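Local coordinates for cobalamin biosynthesis protein CobN (PDB 7C6O) that is the large, catalytic subunit of the cobaltochelatase of Mycobacterium tuberculosis and probably takes part in inserting cobalt into the corrin ring during cobalamin biosynthesis, at residues A[367-372]-A[405-410]; A[397-402]-A[503-508]. All blocks are in the same frame, centred on the assembly; numbering follows the deposited sequence. Where two conformers were deposited one is given.

Interaction 1. Residues A[367-372]-A[405-410]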
# COMPACT_ATOMS: atom_id res chain seq x y z
N LYS A 367 -13.26 26.33 -11.98
CA LYS A 367 -12.79 25.32 -11.05
C LYS A 367 -11.47 25.75 -10.43
O LYS A 367 -10.52 26.10 -11.13
CB LYS A 367 -12.63 23.98 -11.77
CG LYS A 367 -12.34 22.81 -10.85
CD LYS A 367 -12.70 21.49 -11.51
CE LYS A 367 -14.20 21.37 -11.68
NZ LYS A 367 -14.58 20.18 -12.50
N ARG A 368 -11.42 25.73 -9.10
CA ARG A 368 -10.22 26.08 -8.35
C ARG A 368 -9.51 24.79 -7.93
O ARG A 368 -10.12 23.90 -7.33
CB ARG A 368 -10.56 26.93 -7.13
CG ARG A 368 -11.13 28.30 -7.49
CD ARG A 368 -11.47 29.13 -6.26
NE ARG A 368 -12.44 28.45 -5.40
CZ ARG A 368 -13.76 28.62 -5.47
NH1 ARG A 368 -14.28 29.45 -6.36
NH2 ARG A 368 -14.55 27.95 -4.64
N VAL A 369 -8.22 24.71 -8.24
CA VAL A 369 -7.44 23.50 -8.01
C VAL A 369 -6.17 23.86 -7.25
O VAL A 369 -5.50 24.84 -7.58
CB VAL A 369 -7.08 22.79 -9.33
CG1 VAL A 369 -6.30 21.51 -9.05
CG2 VAL A 369 -8.34 22.50 -10.14
N ALA A 370 -5.85 23.06 -6.24
CA ALA A 370 -4.59 23.16 -5.52
C ALA A 370 -3.66 22.05 -5.99
O ALA A 370 -4.03 20.87 -5.95
CB ALA A 370 -4.80 23.08 -4.01
N LEU A 371 -2.47 22.43 -6.44
CA LEU A 371 -1.43 21.49 -6.87
C LEU A 371 -0.35 21.48 -5.80
O LEU A 371 0.36 22.48 -5.61
CB LEU A 371 -0.87 21.91 -8.23
CG LEU A 371 0.02 20.93 -9.01
CD1 LEU A 371 -0.75 19.67 -9.35
CD2 LEU A 371 0.56 21.58 -10.27
N VAL A 372 -0.23 20.36 -5.08
CA VAL A 372 0.65 20.26 -3.91
C VAL A 372 1.83 19.36 -4.25
O VAL A 372 1.64 18.25 -4.77
CB VAL A 372 -0.12 19.75 -2.68
CG1 VAL A 372 0.82 19.64 -1.48
CG2 VAL A 372 -1.29 20.65 -2.37
N ARG A 405 -8.06 22.67 -21.65
CA ARG A 405 -9.41 22.26 -21.28
C ARG A 405 -10.27 23.42 -20.82
O ARG A 405 -11.49 23.26 -20.71
CB ARG A 405 -9.33 21.18 -20.19
CG ARG A 405 -10.64 20.47 -19.87
CD ARG A 405 -11.32 19.95 -21.13
NE ARG A 405 -10.45 19.06 -21.89
CZ ARG A 405 -10.29 17.77 -21.63
NH1 ARG A 405 -10.93 17.21 -20.61
NH2 ARG A 405 -9.48 17.04 -22.38
N GLY A 406 -9.68 24.59 -20.56
CA GLY A 406 -10.43 25.75 -20.14
C GLY A 406 -10.19 26.22 -18.72
O GLY A 406 -10.87 27.15 -18.28
N TYR A 407 -9.26 25.61 -17.99
CA TYR A 407 -8.93 26.08 -16.66
C TYR A 407 -8.19 27.41 -16.74
O TYR A 407 -7.48 27.70 -17.71
CB TYR A 407 -8.06 25.06 -15.92
CG TYR A 407 -8.78 23.81 -15.48
CD1 TYR A 407 -8.98 22.75 -16.35
CD2 TYR A 407 -9.25 23.69 -14.17
CE1 TYR A 407 -9.64 21.61 -15.94
CE2 TYR A 407 -9.90 22.55 -13.76
CZ TYR A 407 -10.10 21.51 -14.64
OH TYR A 407 -10.75 20.38 -14.22
N ARG A 408 -8.35 28.23 -15.71
CA ARG A 408 -7.63 29.50 -15.61
C ARG A 408 -6.34 29.25 -14.84
O ARG A 408 -6.32 29.27 -13.61
CB ARG A 408 -8.50 30.55 -14.94
CG ARG A 408 -9.75 30.90 -15.74
CD ARG A 408 -10.27 32.28 -15.41
NE ARG A 408 -11.07 32.83 -16.50
CZ ARG A 408 -12.40 32.83 -16.53
NH1 ARG A 408 -13.08 32.33 -15.51
NH2 ARG A 408 -13.04 33.35 -17.57
N VAL A 409 -5.24 29.03 -15.57
CA VAL A 409 -3.96 28.68 -14.97
C VAL A 409 -3.06 29.89 -14.79
O VAL A 409 -1.90 29.73 -14.38
CB VAL A 409 -3.24 27.60 -15.81
CG1 VAL A 409 -4.14 26.38 -15.99
CG2 VAL A 409 -2.82 28.16 -17.17
N GLY A 410 -3.55 31.09 -15.09
CA GLY A 410 -2.74 32.27 -14.92
C GLY A 410 -1.53 32.27 -15.84
O GLY A 410 -1.54 31.69 -16.93
O HOH W 1 -10.24 27.39 -13.54
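Lys367 lays the aliphatic part of its side chain against the ring of Tyr407, where the residues just ahead of strand 369-373 meet the loop that leaves helix 391-405 through a Schellman motif. The direct side-chain contact is apolar and small, burying 126 Å² in total. Its focus is a single ring carbon: Tyr407 CE2 lies 3.7 Å from Lys367 CB, with CG and CD of the same lysine following along that side of the ring. From the first residue of the strand, Val369 CG2 approaches Tyr407 CE2 to 3.9 Å, and the two side chains cross at about a right angle. Both residues meet the ring on a slant. At the phenol end, Tyr407 OH comes within 3.5 Å of Lys367 CD, a van der Waals contact with a methylene rather than a polar bond.

The ammonium group finds its partners outside the two segments. A bend at chi3 (-68°) turns CE and NZ of Lys367 away from the phenol oxygen, and NZ is hydrogen-bonded to the carbonyl oxygens of Leu815 and Leu359. Leu812 and Leu815 of helix 807-815 also touch Tyr407, and Pro364 and Met402 add to its surroundings.

The ring owes its position to the helix end behind it. Gly406 has left helical geometry with a phi of 112°, a positive value that belongs to the Schellman motif and ends the helix just before Tyr407. Tyr407 then places CG opposite its carbonyl carbon (chi1 -72°), and the tip of the side chain swings toward the strand. Backbone polar groups are joined indirectly: one water donates to Lys367 O at 2.7 Å and accepts from Arg408 N at 3.0 Å, closing the bridge beside the ring.

Interaction 2. Residues A[397-402]-A[503-508]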
# COMPACT_ATOMS: atom_id res chain seq x y z
N ALA A 397 3.18 19.77 -18.06
CA ALA A 397 2.28 19.11 -19.00
C ALA A 397 0.85 19.08 -18.49
O ALA A 397 -0.10 19.23 -19.26
CB ALA A 397 2.78 17.69 -19.29
N LEU A 398 0.68 18.91 -17.17
CA LEU A 398 -0.66 18.94 -16.60
C LEU A 398 -1.27 20.33 -16.70
O LEU A 398 -2.43 20.49 -17.10
CB LEU A 398 -0.62 18.47 -15.14
CG LEU A 398 -1.94 18.62 -14.37
CD1 LEU A 398 -3.02 17.75 -14.98
CD2 LEU A 398 -1.74 18.28 -12.89
N LEU A 399 -0.49 21.36 -16.35
CA LEU A 399 -1.00 22.73 -16.40
C LEU A 399 -1.33 23.14 -17.83
O LEU A 399 -2.32 23.84 -18.07
CB LEU A 399 0.01 23.69 -15.77
CG LEU A 399 0.24 23.44 -14.28
CD1 LEU A 399 1.37 24.28 -13.71
CD2 LEU A 399 -1.05 23.68 -13.53
N GLN A 400 -0.51 22.71 -18.79
CA GLN A 400 -0.81 23.00 -20.20
C GLN A 400 -2.10 22.33 -20.63
O GLN A 400 -2.92 22.93 -21.34
CB GLN A 400 0.35 22.55 -21.08
CG GLN A 400 1.60 23.39 -20.93
CD GLN A 400 2.78 22.81 -21.68
OE1 GLN A 400 2.75 21.66 -22.11
NE2 GLN A 400 3.83 23.61 -21.85
N ALA A 401 -2.31 21.07 -20.22
CA ALA A 401 -3.54 20.38 -20.58
C ALA A 401 -4.75 21.02 -19.90
O ALA A 401 -5.83 21.11 -20.50
CB ALA A 401 -3.44 18.91 -20.21
N MET A 402 -4.59 21.46 -18.65
CA MET A 402 -5.69 22.14 -17.97
C MET A 402 -6.05 23.45 -18.67
O MET A 402 -7.23 23.75 -18.85
CB MET A 402 -5.32 22.40 -16.51
CG MET A 402 -5.30 21.15 -15.65
SD MET A 402 -4.69 21.45 -13.98
CE MET A 402 -5.99 22.47 -13.31
N LEU A 503 -5.61 28.70 -9.77
CA LEU A 503 -4.71 27.65 -9.33
C LEU A 503 -3.85 28.16 -8.18
O LEU A 503 -3.51 29.35 -8.11
CB LEU A 503 -3.79 27.19 -10.46
CG LEU A 503 -4.19 25.99 -11.31
CD1 LEU A 503 -5.66 26.02 -11.70
CD2 LEU A 503 -3.34 26.01 -12.54
N VAL A 504 -3.49 27.26 -7.28
CA VAL A 504 -2.46 27.52 -6.28
C VAL A 504 -1.49 26.35 -6.30
O VAL A 504 -1.90 25.19 -6.27
CB VAL A 504 -3.05 27.75 -4.88
CG1 VAL A 504 -3.88 26.57 -4.42
CG2 VAL A 504 -1.94 28.04 -3.88
N LEU A 505 -0.20 26.67 -6.39
CA LEU A 505 0.87 25.68 -6.28
C LEU A 505 1.52 25.87 -4.93
O LEU A 505 1.96 26.98 -4.59
CB LEU A 505 1.88 25.83 -7.42
CG LEU A 505 1.55 25.13 -8.75
CD1 LEU A 505 0.30 25.73 -9.40
CD2 LEU A 505 2.73 25.18 -9.70
N MET A 506 1.58 24.80 -4.14
CA MET A 506 2.04 24.88 -2.77
C MET A 506 2.97 23.72 -2.46
O MET A 506 2.70 22.58 -2.85
CB MET A 506 0.85 24.87 -1.78
CG MET A 506 1.25 24.98 -0.32
SD MET A 506 -0.17 24.90 0.80
CE MET A 506 -0.94 26.47 0.48
N VAL A 507 4.07 24.02 -1.79
CA VAL A 507 4.91 22.98 -1.23
C VAL A 507 4.23 22.46 0.04
O VAL A 507 3.80 23.24 0.88
CB VAL A 507 6.32 23.50 -0.93
CG1 VAL A 507 7.17 22.40 -0.34
CG2 VAL A 507 6.95 24.05 -2.20
N GLN A 508 4.12 21.14 0.14
CA GLN A 508 3.50 20.54 1.32
C GLN A 508 4.20 21.03 2.58
O GLN A 508 5.44 21.07 2.62
CB GLN A 508 3.58 19.02 1.22
CG GLN A 508 2.64 18.28 2.15
CD GLN A 508 2.59 16.80 1.86
OE1 GLN A 508 3.63 16.16 1.67
NE2 GLN A 508 1.39 16.24 1.82
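Leu399 and Leu503 press methyl on methyl, with CD2 of Leu399 only 3.4 Å from CD2 of Leu503, closer than ordinary van der Waals packing of carbons. This is helix-on-sheet packing of an alpha/beta layer: the axes of helix 397-402 and strand 503-507 approach to 12.4 Å and run almost exactly antiparallel, at 173°. The two leucines slide past each other in opposite directions. The chi1 of Leu503, -94°, is displaced from the staggered value, which together with the short methyl contact suggests slight strain.

One helical turn further on, Met402 and Leu503 reach toward each other, tip to tip. The methionine chain runs extended until chi3 (68°), where the bend presents Met402 CE to Leu503 CD1 at 3.9 Å. Leu503 therefore engages the helix with both of its methyl groups, CD2 with Leu399 and CD1 with Met402.

Contact slackens toward Leu505. Its CD2 stays 4.3 Å from CD1 of Leu399, a looser touch than the pair at Leu503. All four touching side chains are buried, so solvent does not border the contact directly. Ala397, Gln400 and Ala401 of the helix are partly exposed, although Ile808 of helix 807-815 touches both alanines, and Gln400 NE2 is hydrogen-bonded to Val415 O and Asn418 OD1.

Alternation along the strand sorts its residues between two layers. Leu503 and Leu505 point toward helix 391-405, whereas Val504 and Met506 meet Trp538 and Leu539 of helix 530-539. Strand 503-507 itself lies in the sheet between strand 369-373, parallel to it, and the antiparallel strand 492-500, while helix 807-815 packs on helix 391-405 through Ile808, Val811 and Leu812.

Interactions 1 and 2 have centres about 7 Å apart; both reach the same sheet, and the loop of interaction 1 follows the helix of interaction 2. Helix 391-405 is the next regular element after strand 369-373, and strands 369-373 and 503-507 are parallel neighbours; a probable hydrogen bond of 2.8 Å from Leu371 N to Val504 O joins them. On the helical side, Tyr407 N lies 2.9 Å from Met402 O, probably the longer bond of the Schellman turn. Val409 CG1 also packs on Leu503 CD2 at 3.6 Å. Neither contact includes Asp125 or Ser127 of the sodium site; the direct side-chain contacts of both are apolar packing around one sheet.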